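PDB 1O20: gamma-glutamyl phosphate reductase from Thermotoga maritima, which probably catalyses the NADPH-dependent reduction of L-glutamyl phosphate to glutamate gamma-semialdehyde, the second step from glutamate in proline biosynthesis. Local coordinates for residues T234-C239 / P320-D325; I241-S246 / S353-N358; I257-Q262 / A378-T383; L273-K278 / I328-V333; T348-S353 / I396-F401. One frame throughout, in Å; residues are numbered along the deposited sequence. Where two conformers were deposited one is given.

Contact 1: residues T234-C239 / P320-D325; sequences TGVGNC and PTEYLD
Glu-322 reaches across from the loop before strand 327-333 to Gly-237, in the loop before strand 239-243, joining two approaches to the parallel sheet of an aldehyde dehydrogenase-like domain. Gly-237 N donates to Glu-322 OE2 at 3.0 Å; the bond is bent (135° at the hydrogen) and comes from above the carboxylate plane rather than within it. Gly-237 O lies nearer still, 2.8 Å from Glu-322 OE2, but these are two acceptors and not a hydrogen bond. With CG anti to the backbone N (chi1 -178°) and the chain extended beyond, the carboxylate gets this far, sliding past Val-236, whose CG1 lies 3.5 Å from Glu-322 OE1. Tyr-217 OH, on helix 217-226, adds a weak hydrogen bond to that same OE1. Shortened to an alanine, this residue would probably leave Gly-237 N without its acceptor and a gap beside Val-236 CG1. Farther along, Asn-238, the centre of an inverse gamma turn, sets its amide beside the carbonyl oxygens of Pro-320 and Thr-321. Its ND2 is held by the carbonyls of Trp-319 and Tyr-346. Lys-272 NZ is hydrogen-bonded to both Asn-238 OD1 and Thr-321 O, which probably eases the approach of these two acceptors, 3.4 Å apart.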
# COMPACT_ATOMS: atom_id res chain seq x y z
N THR A 234 3.89 -5.12 -0.73
CA THR A 234 3.46 -4.26 0.37
C THR A 234 3.65 -5.00 1.66
O THR A 234 2.74 -5.73 2.10
CB THR A 234 1.98 -3.84 0.19
OG1 THR A 234 1.12 -5.00 0.23
CG2 THR A 234 1.76 -3.20 -1.19
N GLY A 235 4.83 -4.85 2.27
CA GLY A 235 5.27 -5.75 3.31
C GLY A 235 4.80 -5.39 4.72
O GLY A 235 4.08 -4.41 4.91
N VAL A 236 5.24 -6.23 5.66
CA VAL A 236 5.08 -6.07 7.12
C VAL A 236 5.65 -4.76 7.67
O VAL A 236 6.67 -4.26 7.19
CB VAL A 236 5.84 -7.19 7.89
CG1 VAL A 236 5.63 -7.05 9.43
CG2 VAL A 236 5.40 -8.57 7.44
N GLY A 237 4.97 -4.21 8.67
CA GLY A 237 5.37 -2.94 9.26
C GLY A 237 5.62 -3.08 10.75
O GLY A 237 4.78 -2.69 11.57
N ASN A 238 6.75 -3.70 11.08
CA ASN A 238 7.29 -3.69 12.44
C ASN A 238 7.97 -2.35 12.66
O ASN A 238 9.18 -2.23 12.48
CB ASN A 238 8.29 -4.83 12.64
CG ASN A 238 8.68 -5.01 14.07
OD1 ASN A 238 7.87 -4.76 14.99
ND2 ASN A 238 9.93 -5.48 14.30
N CYS A 239 7.20 -1.36 13.07
CA CYS A 239 7.66 0.02 13.08
C CYS A 239 8.11 0.44 14.47
O CYS A 239 7.42 0.13 15.47
CB CYS A 239 6.54 0.92 12.59
SG CYS A 239 6.02 0.53 10.91
N PRO A 320 10.87 -9.01 16.71
CA PRO A 320 10.44 -9.05 15.29
C PRO A 320 8.93 -9.00 15.01
O PRO A 320 8.54 -8.79 13.85
CB PRO A 320 11.02 -10.36 14.77
CG PRO A 320 11.29 -11.19 15.95
CD PRO A 320 11.35 -10.32 17.17
N THR A 321 8.09 -9.19 16.01
CA THR A 321 6.67 -9.41 15.78
C THR A 321 5.90 -8.11 15.58
O THR A 321 5.97 -7.22 16.42
CB THR A 321 6.08 -10.16 16.97
OG1 THR A 321 6.71 -11.42 17.08
CG2 THR A 321 4.58 -10.49 16.74
N GLU A 322 5.17 -8.01 14.46
CA GLU A 322 4.17 -6.96 14.26
C GLU A 322 2.86 -7.44 14.88
O GLU A 322 2.29 -8.42 14.45
CB GLU A 322 3.97 -6.68 12.77
CG GLU A 322 2.97 -5.55 12.50
CD GLU A 322 2.64 -5.37 11.03
OE1 GLU A 322 2.34 -6.38 10.38
OE2 GLU A 322 2.65 -4.22 10.52
N TYR A 323 2.40 -6.75 15.91
CA TYR A 323 1.21 -7.17 16.64
C TYR A 323 -0.10 -6.88 15.89
O TYR A 323 -1.02 -7.66 15.99
CB TYR A 323 1.18 -6.51 18.03
CG TYR A 323 2.40 -6.77 18.89
CD1 TYR A 323 2.71 -8.05 19.32
CD2 TYR A 323 3.24 -5.74 19.27
CE1 TYR A 323 3.79 -8.28 20.13
CE2 TYR A 323 4.33 -5.98 20.07
CZ TYR A 323 4.61 -7.25 20.50
OH TYR A 323 5.71 -7.51 21.32
N LEU A 324 -0.19 -5.76 15.17
CA LEU A 324 -1.45 -5.30 14.55
C LEU A 324 -2.60 -5.33 15.60
O LEU A 324 -3.68 -5.86 15.36
CB LEU A 324 -1.83 -6.20 13.37
CG LEU A 324 -1.57 -5.75 11.90
CD1 LEU A 324 -0.57 -4.61 11.73
CD2 LEU A 324 -1.26 -6.95 11.00
N ASP A 325 -2.31 -4.80 16.78
CA ASP A 325 -3.24 -4.85 17.91
C ASP A 325 -2.72 -3.86 18.93
O ASP A 325 -1.61 -3.32 18.77
CB ASP A 325 -3.23 -6.27 18.48
CG ASP A 325 -4.48 -6.63 19.25
OD1 ASP A 325 -5.32 -5.74 19.57
OD2 ASP A 325 -4.66 -7.80 19.61

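Contact 2: residues I241-S246 / S353-N358; sequences IFVDES and SILTEN
Ile-241 to Val-243 and Ser-353 to Leu-355 run as adjacent strands of the parallel alpha/beta sheet of the aldehyde dehydrogenase-like fold, 17° between their directions, with Phe-242 bonded through both its N and its O: Phe-242 N gives to Ser-353 O at 2.7 Å and Phe-242 O takes a nearly straight bond from Leu-355 N, also 2.7 Å. Asp-244 N then donates to Leu-355 O at 2.9 Å, carrying the pairing past the end of the strands. On one face of the sheet Phe-242 and Ile-354 lie side by side, Ile-354 CD1 meeting the ring edge at CD2, 3.6 Å away. On the other, Ile-241 CG2 rests against Leu-355 CG at 3.8 Å, while a Leu-355 methyl, CD1, slants across to Val-243 CG2. Beyond the strands polar groups take over. Thr-356 OG1 donates to Asp-244 OD2 at 2.7 Å, approaching on the anti side of the carboxylate and close to its plane; Asn-361 ND2 is a second donor to this buried oxygen. The same Thr-356 hydroxyl, anti to its own N (chi1 -172°), accepts from Asn-358 N at 3.1 Å, an ST turn. Ser-246 OG takes Glu-357 N at 3.0 Å, tying the two outgoing chains together, and Asn-358 OD1 caps the next helix through Asn-361 N. Strand 270-276 pairs with the far side of 239-243, and the Ile-241, Val-243 and Leu-355 side chains sit against helix 249-261, Val-243 also touching helix 277-293.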
# COMPACT_ATOMS: atom_id res chain seq x y z
N ILE A 241 9.54 3.52 17.17
CA ILE A 241 9.74 4.90 17.56
C ILE A 241 10.82 4.91 18.63
O ILE A 241 10.71 4.19 19.64
CB ILE A 241 8.42 5.50 18.13
CG1 ILE A 241 7.33 5.54 17.05
CG2 ILE A 241 8.67 6.88 18.69
CD1 ILE A 241 5.99 5.93 17.63
N PHE A 242 11.85 5.73 18.43
CA PHE A 242 12.91 5.94 19.42
C PHE A 242 12.78 7.30 20.06
O PHE A 242 12.79 8.32 19.38
CB PHE A 242 14.29 5.84 18.74
CG PHE A 242 15.44 6.33 19.60
CD1 PHE A 242 15.62 5.84 20.86
CD2 PHE A 242 16.34 7.26 19.11
CE1 PHE A 242 16.69 6.29 21.66
CE2 PHE A 242 17.40 7.71 19.89
CZ PHE A 242 17.58 7.22 21.14
N VAL A 243 12.62 7.33 21.38
CA VAL A 243 12.56 8.53 22.15
C VAL A 243 13.96 8.82 22.70
O VAL A 243 14.44 8.16 23.59
CB VAL A 243 11.55 8.41 23.32
CG1 VAL A 243 11.36 9.78 23.98
CG2 VAL A 243 10.14 7.86 22.82
N ASP A 244 14.59 9.82 22.13
CA ASP A 244 15.95 10.21 22.48
C ASP A 244 15.93 11.06 23.75
O ASP A 244 14.90 11.57 24.16
CB ASP A 244 16.52 11.01 21.31
CG ASP A 244 18.07 11.11 21.28
OD1 ASP A 244 18.83 10.36 21.95
OD2 ASP A 244 18.60 11.94 20.48
N GLU A 245 17.11 11.20 24.34
CA GLU A 245 17.33 11.95 25.56
C GLU A 245 16.77 13.33 25.58
O GLU A 245 16.15 13.71 26.57
CB GLU A 245 18.85 12.06 25.81
CG GLU A 245 19.17 12.63 27.19
CD GLU A 245 20.64 12.94 27.36
OE1 GLU A 245 21.44 12.71 26.42
OE2 GLU A 245 20.97 13.38 28.49
N SER A 246 16.96 14.09 24.52
CA SER A 246 16.49 15.49 24.46
C SER A 246 15.11 15.70 23.89
O SER A 246 14.69 16.83 23.71
CB SER A 246 17.47 16.34 23.64
OG SER A 246 17.51 15.94 22.25
N SER A 353 10.79 6.03 13.34
CA SER A 353 10.76 7.40 13.84
C SER A 353 11.70 7.67 15.02
O SER A 353 11.88 6.82 15.92
CB SER A 353 9.35 7.76 14.26
OG SER A 353 9.30 9.13 14.66
N ILE A 354 12.29 8.85 15.00
CA ILE A 354 13.05 9.33 16.14
C ILE A 354 12.40 10.56 16.68
O ILE A 354 12.11 11.48 15.95
CB ILE A 354 14.54 9.60 15.82
CG1 ILE A 354 15.28 10.15 17.06
CG2 ILE A 354 14.72 10.57 14.68
CD1 ILE A 354 16.82 10.11 16.90
N LEU A 355 12.22 10.58 17.99
CA LEU A 355 11.76 11.77 18.66
C LEU A 355 12.98 12.37 19.38
O LEU A 355 13.53 11.76 20.28
CB LEU A 355 10.62 11.44 19.64
CG LEU A 355 9.47 10.60 19.07
CD1 LEU A 355 8.34 10.45 20.11
CD2 LEU A 355 8.90 11.13 17.73
N THR A 356 13.36 13.58 18.99
CA THR A 356 14.58 14.21 19.54
C THR A 356 14.60 15.72 19.30
O THR A 356 13.89 16.23 18.45
CB THR A 356 15.85 13.52 18.97
OG1 THR A 356 17.06 13.97 19.61
CG2 THR A 356 16.02 13.80 17.48
N GLU A 357 15.40 16.42 20.11
CA GLU A 357 15.76 17.80 19.83
C GLU A 357 17.22 17.98 19.43
O GLU A 357 17.73 19.11 19.36
CB GLU A 357 15.42 18.64 21.05
CG GLU A 357 13.92 18.78 21.23
CD GLU A 357 13.25 19.53 20.07
OE1 GLU A 357 13.74 20.65 19.68
OE2 GLU A 357 12.25 18.99 19.51
N ASN A 358 17.91 16.88 19.17
CA ASN A 358 19.31 16.93 18.88
C ASN A 358 19.55 16.80 17.37
O ASN A 358 19.24 15.78 16.79
CB ASN A 358 20.03 15.82 19.65
CG ASN A 358 21.51 15.88 19.51
OD1 ASN A 358 22.05 15.61 18.43
ND2 ASN A 358 22.19 16.27 20.57

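Contact 3: residues I257-Q262 / A378-T383; sequences INAKTQ and ASTRFT
Ser-379 OG is held from two sides: it donates to Asn-258 OD1 at 2.7 Å, somewhat tilted from the amide carbonyl plane, and accepts from Arg-381 N at 3.2 Å, closing an ST turn. The hydroxyl thereby fastens the loop after strand 373-376 to the last turns of helix 249-261. It also lies against the helix backbone, 3.5 Å from Ala-259 CA, and the small Ala-259 methyl lets Thr-380 come close, OG1 to CB 3.6 Å; Thr-380 OG1 itself is bonded to Asn-268 O. The second polar link is that of Arg-381. Bent at chi2 (-78°) and chi3, its chain folds back so that CG lies 3.5 Å from Asn-258 O, and turns the guanidinium edge to Gln-262. Arg-381 NE meets a lone pair of Gln-262 OE1 in the carbonyl plane at 2.8 Å, nearly straight, while NH2 adds a weak bond to the same oxygen; amide and guanidinium planes stand almost perpendicular. Arg-381 NH1 goes on to Asn-268 OD1. Two side-chain carbonyls thus take a hydroxyl and a guanidinium from the loop; both acceptors are uncharged amide oxygens, so the guanidinium is held by hydrogen bonds without a salt bridge between the two segments, which probably fixes its rotation.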
# COMPACT_ATOMS: atom_id res chain seq x y z
N ILE A 257 1.14 7.82 21.17
CA ILE A 257 -0.26 7.40 21.25
C ILE A 257 -0.93 7.34 19.87
O ILE A 257 -1.62 6.38 19.53
CB ILE A 257 -1.02 8.32 22.21
CG1 ILE A 257 -0.43 8.17 23.61
CG2 ILE A 257 -2.52 7.99 22.28
CD1 ILE A 257 -0.61 6.80 24.17
N ASN A 258 -0.69 8.38 19.08
CA ASN A 258 -1.23 8.47 17.74
C ASN A 258 -0.73 7.28 16.93
O ASN A 258 -1.52 6.60 16.28
CB ASN A 258 -0.83 9.80 17.10
CG ASN A 258 -1.34 9.96 15.69
OD1 ASN A 258 -0.55 9.96 14.72
ND2 ASN A 258 -2.64 10.06 15.55
N ALA A 259 0.58 7.02 17.02
CA ALA A 259 1.20 6.01 16.19
C ALA A 259 0.70 4.60 16.53
O ALA A 259 0.60 3.76 15.65
CB ALA A 259 2.73 6.08 16.31
N LYS A 260 0.41 4.38 17.81
CA LYS A 260 -0.02 3.09 18.32
C LYS A 260 -1.52 2.87 18.26
O LYS A 260 -1.97 1.80 17.85
CB LYS A 260 0.49 2.89 19.74
CG LYS A 260 0.12 1.54 20.42
CD LYS A 260 0.88 0.30 19.89
CE LYS A 260 0.16 -0.40 18.74
NZ LYS A 260 0.96 -1.57 18.23
N THR A 261 -2.31 3.88 18.64
CA THR A 261 -3.74 3.66 18.91
C THR A 261 -4.68 4.23 17.88
O THR A 261 -5.87 3.98 17.96
CB THR A 261 -4.16 4.26 20.29
OG1 THR A 261 -4.15 5.71 20.22
CG2 THR A 261 -3.13 3.88 21.38
N GLN A 262 -4.21 5.02 16.93
CA GLN A 262 -5.16 5.64 16.02
C GLN A 262 -5.81 4.54 15.13
O GLN A 262 -7.02 4.54 14.93
CB GLN A 262 -4.53 6.75 15.14
CG GLN A 262 -5.58 7.47 14.26
CD GLN A 262 -5.02 8.66 13.49
OE1 GLN A 262 -4.09 8.53 12.68
NE2 GLN A 262 -5.59 9.83 13.73
N ALA A 378 7.68 12.92 14.43
CA ALA A 378 6.42 12.70 13.71
C ALA A 378 5.96 11.26 13.82
O ALA A 378 6.76 10.35 13.95
CB ALA A 378 6.62 13.11 12.24
N SER A 379 4.65 11.07 13.80
CA SER A 379 4.01 9.78 13.88
C SER A 379 4.30 8.95 12.64
O SER A 379 4.39 9.50 11.52
CB SER A 379 2.51 9.97 14.03
OG SER A 379 1.82 8.74 14.16
N THR A 380 4.39 7.63 12.82
CA THR A 380 4.53 6.69 11.68
C THR A 380 3.20 6.52 10.90
O THR A 380 3.19 5.90 9.83
CB THR A 380 5.01 5.31 12.16
OG1 THR A 380 4.20 4.85 13.23
CG2 THR A 380 6.42 5.34 12.77
N ARG A 381 2.10 7.02 11.44
CA ARG A 381 0.80 7.00 10.79
C ARG A 381 0.77 7.74 9.47
O ARG A 381 -0.18 7.61 8.70
CB ARG A 381 -0.25 7.63 11.69
CG ARG A 381 -0.67 6.75 12.86
CD ARG A 381 -1.64 5.65 12.45
NE ARG A 381 -2.86 6.20 11.88
CZ ARG A 381 -3.49 5.72 10.81
NH1 ARG A 381 -3.06 4.65 10.16
NH2 ARG A 381 -4.59 6.34 10.38
N PHE A 382 1.76 8.57 9.22
CA PHE A 382 1.76 9.35 8.02
C PHE A 382 2.14 8.54 6.81
O PHE A 382 2.00 9.04 5.71
CB PHE A 382 2.69 10.55 8.16
CG PHE A 382 2.19 11.61 9.11
CD1 PHE A 382 0.97 12.24 8.91
CD2 PHE A 382 2.96 12.01 10.19
CE1 PHE A 382 0.53 13.23 9.80
CE2 PHE A 382 2.54 12.96 11.04
CZ PHE A 382 1.30 13.58 10.86
N THR A 383 2.63 7.30 6.97
CA THR A 383 3.11 6.53 5.83
C THR A 383 1.88 6.00 5.07
O THR A 383 1.30 4.97 5.45
CB THR A 383 3.98 5.37 6.25
OG1 THR A 383 5.13 5.85 6.96
CG2 THR A 383 4.56 4.68 4.95

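Contact 4: residues L273-K278 / I328-V333; sequences LLVHEK and IAIKVV
The imidazole of His-276, whose CA lies 3.5 Å from Val-333 O across the strands, receives Lys-278 N at its edge: ND1 accepts in the ring plane at 3.1 Å, capping the start of helix 277-293, while Asp-244 touches the ring from outside the pair. The two strands run parallel, with 28° between their directions. Leu-273 is bonded at both ends of its residue, N to Ala-329 O at 2.9 Å and O from Lys-331 N, and Val-275 repeats the pattern with Lys-331 O and Val-333 N. Where strand gives way to helix, Glu-277 N still finds Val-333 O at 2.9 Å, and Glu-277 CB packs on Val-332 CG1 at 3.7 Å. On one face Leu-273 and Ile-330 lie side by side, CB to CG1 4.1 Å; Leu-273 holds CG anti to its N (chi1 -170°), which brings its CD2 methyl near Ile-330 CD1. Val-275 CG2 meets Ile-330 CG2 on the same face. On the opposite face, Leu-274 CD2 touches the aliphatic start of Lys-331 at CB, 3.9 Å. Helix 277-293 packs on the Val-275 and Ile-330 face, helix 336-346 on that of Leu-274, Lys-331 and Val-333, with strand 239-243 beside strand 270-276.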
# COMPACT_ATOMS: atom_id res chain seq x y z
N LEU A 273 8.70 0.54 20.99
CA LEU A 273 9.17 1.80 21.54
C LEU A 273 10.54 1.61 22.14
O LEU A 273 10.72 0.82 23.08
CB LEU A 273 8.21 2.33 22.60
CG LEU A 273 8.44 3.75 23.08
CD1 LEU A 273 8.12 4.78 22.00
CD2 LEU A 273 7.58 3.99 24.32
N LEU A 274 11.50 2.39 21.66
CA LEU A 274 12.85 2.39 22.22
C LEU A 274 13.03 3.67 22.99
O LEU A 274 12.68 4.76 22.48
CB LEU A 274 13.90 2.30 21.10
CG LEU A 274 13.72 1.18 20.07
CD1 LEU A 274 14.88 1.16 19.01
CD2 LEU A 274 13.65 -0.13 20.72
N VAL A 275 13.63 3.59 24.18
CA VAL A 275 13.69 4.75 25.08
C VAL A 275 15.09 4.92 25.63
O VAL A 275 15.63 3.97 26.19
CB VAL A 275 12.73 4.59 26.29
CG1 VAL A 275 12.84 5.77 27.23
CG2 VAL A 275 11.30 4.46 25.82
N HIS A 276 15.65 6.13 25.49
CA HIS A 276 17.00 6.47 25.97
C HIS A 276 17.07 6.29 27.48
O HIS A 276 16.20 6.78 28.21
CB HIS A 276 17.34 7.93 25.61
CG HIS A 276 18.80 8.28 25.70
ND1 HIS A 276 19.49 8.41 26.89
CD2 HIS A 276 19.69 8.59 24.72
CE1 HIS A 276 20.74 8.77 26.63
NE2 HIS A 276 20.88 8.89 25.32
N GLU A 277 18.10 5.60 27.94
CA GLU A 277 18.29 5.30 29.35
C GLU A 277 18.26 6.52 30.26
O GLU A 277 17.75 6.42 31.38
CB GLU A 277 19.56 4.48 29.57
CG GLU A 277 20.87 5.18 29.31
CD GLU A 277 22.07 4.31 29.68
OE1 GLU A 277 21.89 3.10 29.96
OE2 GLU A 277 23.21 4.84 29.68
N LYS A 278 18.73 7.67 29.78
CA LYS A 278 18.80 8.88 30.64
C LYS A 278 17.45 9.52 30.94
O LYS A 278 17.33 10.27 31.89
CB LYS A 278 19.81 9.92 30.10
CG LYS A 278 21.25 9.42 30.20
CD LYS A 278 22.24 10.51 29.73
CE LYS A 278 23.64 9.96 29.48
NZ LYS A 278 24.56 11.06 29.12
N ILE A 328 2.31 -3.42 22.62
CA ILE A 328 3.55 -2.72 22.30
C ILE A 328 4.68 -3.33 23.11
O ILE A 328 4.48 -3.79 24.25
CB ILE A 328 3.41 -1.16 22.53
CG1 ILE A 328 4.47 -0.40 21.74
CG2 ILE A 328 3.44 -0.81 24.03
CD1 ILE A 328 4.32 1.11 21.69
N ALA A 329 5.87 -3.40 22.53
CA ALA A 329 7.03 -3.80 23.33
C ALA A 329 8.00 -2.65 23.45
O ALA A 329 8.26 -1.91 22.47
CB ALA A 329 7.68 -5.02 22.78
N ILE A 330 8.51 -2.46 24.66
CA ILE A 330 9.37 -1.32 24.97
C ILE A 330 10.72 -1.85 25.33
O ILE A 330 10.80 -2.82 26.11
CB ILE A 330 8.77 -0.51 26.17
CG1 ILE A 330 7.35 -0.02 25.84
CG2 ILE A 330 9.70 0.63 26.53
CD1 ILE A 330 6.71 0.87 26.87
N LYS A 331 11.78 -1.27 24.78
CA LYS A 331 13.16 -1.54 25.19
C LYS A 331 13.92 -0.27 25.58
O LYS A 331 13.84 0.74 24.88
CB LYS A 331 13.94 -2.21 24.04
CG LYS A 331 15.44 -2.38 24.32
CD LYS A 331 15.95 -3.66 23.68
CE LYS A 331 17.45 -3.89 23.86
NZ LYS A 331 17.87 -5.01 22.90
N VAL A 332 14.72 -0.32 26.64
CA VAL A 332 15.59 0.81 26.99
C VAL A 332 16.87 0.59 26.20
O VAL A 332 17.34 -0.53 26.17
CB VAL A 332 15.95 0.83 28.49
CG1 VAL A 332 17.02 1.90 28.83
CG2 VAL A 332 14.71 1.04 29.34
N VAL A 333 17.40 1.65 25.57
CA VAL A 333 18.69 1.62 24.88
C VAL A 333 19.58 2.73 25.43
O VAL A 333 19.08 3.67 26.05
CB VAL A 333 18.52 1.80 23.37
CG1 VAL A 333 17.73 0.66 22.82
CG2 VAL A 333 17.85 3.18 23.02

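Contact 5: residues T348-S353 / I396-F401; sequences TGHSES and ISTQRF
His-350 sets its ring obliquely against two methyls, the CG2 atoms of Thr-398 and Ile-396. Thr-398 CG2 lies 3.8 Å from His-350 CD2, and Ile-396 CG2 is equally near the neighbouring ring atom, 3.8 Å from His-350 NE2, the isoleucine side chain crossing the histidine at about a right angle. The imidazole is swung out anti to its N (chi1 -165°), and ND1 is tied to Ser-351 OG at 2.7 Å; that hydroxyl is in turn bonded to Thr-383 OG1, which probably steadies the ring's rotation. Thr-398 divides its two branches: CG2 goes to the ring, while OG1 turns to a water 2.9 Å away, which donates to Thr-348 O at 2.8 Å. A second water donates to Thr-398 O at 2.7 Å and reaches Gly-349 O by a leg so short that its exact geometry is doubtful. A serine in place of His-350 would probably leave the two methyls without their flat partner and Ser-351 OG without its ring nitrogen. The contact joins the lead-in to strand 351-355 to the short strand 396-397; Cys-239, Cys-267 and Asn-268 also line His-350. Direct contact is van der Waals, mainly methyls against imidazole, while polar linkage passes through solvent: Thr-348 O and Thr-398 O take protons from bridging waters, a joint likely to be softer than one of direct backbone bonds.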
# COMPACT_ATOMS: atom_id res chain seq x y z
N THR A 348 11.32 -4.11 9.48
CA THR A 348 10.94 -4.73 8.22
C THR A 348 10.96 -3.69 7.11
O THR A 348 10.42 -3.92 6.04
CB THR A 348 9.57 -5.35 8.32
OG1 THR A 348 8.60 -4.38 8.79
CG2 THR A 348 9.57 -6.49 9.38
N GLY A 349 11.54 -2.53 7.37
CA GLY A 349 11.75 -1.54 6.33
C GLY A 349 10.52 -0.75 5.96
O GLY A 349 10.42 -0.25 4.85
N HIS A 350 9.58 -0.60 6.88
CA HIS A 350 8.37 0.16 6.61
C HIS A 350 8.53 1.61 7.07
O HIS A 350 8.83 2.49 6.26
CB HIS A 350 7.15 -0.52 7.26
CG HIS A 350 5.82 -0.03 6.78
ND1 HIS A 350 5.35 1.23 7.04
CD2 HIS A 350 4.86 -0.65 6.05
CE1 HIS A 350 4.16 1.38 6.49
NE2 HIS A 350 3.83 0.25 5.87
N SER A 351 8.25 1.84 8.36
CA SER A 351 8.28 3.15 8.95
C SER A 351 9.08 3.12 10.28
O SER A 351 8.92 2.23 11.09
CB SER A 351 6.85 3.63 9.20
OG SER A 351 6.17 3.67 7.97
N GLU A 352 9.94 4.12 10.47
CA GLU A 352 10.77 4.26 11.67
C GLU A 352 10.85 5.74 12.04
O GLU A 352 10.99 6.59 11.17
CB GLU A 352 12.18 3.70 11.42
CG GLU A 352 12.22 2.31 10.81
CD GLU A 352 11.67 1.20 11.71
OE1 GLU A 352 11.37 1.47 12.89
OE2 GLU A 352 11.53 0.05 11.23
N SER A 353 10.79 6.03 13.34
CA SER A 353 10.76 7.40 13.84
C SER A 353 11.70 7.67 15.02
O SER A 353 11.88 6.82 15.92
CB SER A 353 9.35 7.76 14.26
OG SER A 353 9.30 9.13 14.66
N ILE A 396 1.56 0.33 0.35
CA ILE A 396 2.88 0.81 0.65
C ILE A 396 3.87 -0.25 0.31
O ILE A 396 3.95 -1.29 1.01
CB ILE A 396 3.04 1.09 2.13
CG1 ILE A 396 1.93 2.02 2.66
CG2 ILE A 396 4.44 1.64 2.37
CD1 ILE A 396 2.06 3.45 2.23
N SER A 397 4.68 -0.00 -0.72
CA SER A 397 5.77 -0.90 -1.02
C SER A 397 6.93 -0.82 0.00
O SER A 397 7.37 0.28 0.35
CB SER A 397 6.34 -0.56 -2.39
OG SER A 397 7.60 -1.17 -2.51
N THR A 398 7.46 -1.97 0.42
CA THR A 398 8.61 -2.02 1.31
C THR A 398 9.82 -2.65 0.72
O THR A 398 10.72 -2.97 1.46
CB THR A 398 8.28 -2.75 2.62
OG1 THR A 398 7.72 -4.04 2.35
CG2 THR A 398 7.18 -1.99 3.38
N GLN A 399 9.87 -2.78 -0.61
CA GLN A 399 11.04 -3.27 -1.33
C GLN A 399 11.93 -2.18 -1.92
O GLN A 399 11.50 -1.08 -2.15
CB GLN A 399 10.58 -4.15 -2.46
CG GLN A 399 9.84 -3.39 -3.60
CD GLN A 399 9.36 -4.41 -4.59
OE1 GLN A 399 8.78 -5.43 -4.17
NE2 GLN A 399 9.68 -4.21 -5.89
N ARG A 400 13.19 -2.53 -2.16
CA ARG A 400 14.23 -1.62 -2.62
C ARG A 400 14.40 -1.73 -4.15
O ARG A 400 15.54 -1.97 -4.68
CB ARG A 400 15.55 -1.98 -1.94
CG ARG A 400 15.93 -1.09 -0.78
CD ARG A 400 17.37 -1.28 -0.32
NE ARG A 400 17.36 -1.57 1.07
CZ ARG A 400 17.87 -2.66 1.67
NH1 ARG A 400 18.54 -3.63 1.01
NH2 ARG A 400 17.72 -2.75 2.98
N PHE A 401 13.28 -1.60 -4.85
CA PHE A 401 13.26 -1.90 -6.27
C PHE A 401 11.99 -1.33 -6.93
O PHE A 401 10.86 -1.64 -6.54
CB PHE A 401 13.40 -3.40 -6.52
CG PHE A 401 13.94 -3.75 -7.88
CD1 PHE A 401 15.25 -3.46 -8.22
CD2 PHE A 401 13.14 -4.42 -8.80
CE1 PHE A 401 15.75 -3.80 -9.45
CE2 PHE A 401 13.63 -4.77 -10.03
CZ PHE A 401 14.94 -4.48 -10.37
O HOH W 1 8.19 -5.22 5.00
O HOH W 2 11.84 -0.92 2.89

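Contacts 2 and 4, centres 11 Å apart, occupy four successive strands of one seven-stranded parallel sheet, in the order 327-333, 270-276, 239-243, 351-355; contact 4 is nested in the chain loop closed by contact 2. Contacts 1, 3 and 5 lie nearer the centre of the chain, 11 to 15 Å from one another, where loops enter and leave that sheet. Thr-348 of contact 5 is bonded to contact 1, and Ser-353 belongs to contacts 2 and 5. Contacts 1, 2 and 3 cross along the chain, so segments far apart in sequence interlock. The sheet probably corresponds to the catalytic domain, as in other aldehyde dehydrogenases, distinct from the four-stranded sheet earlier in the chain.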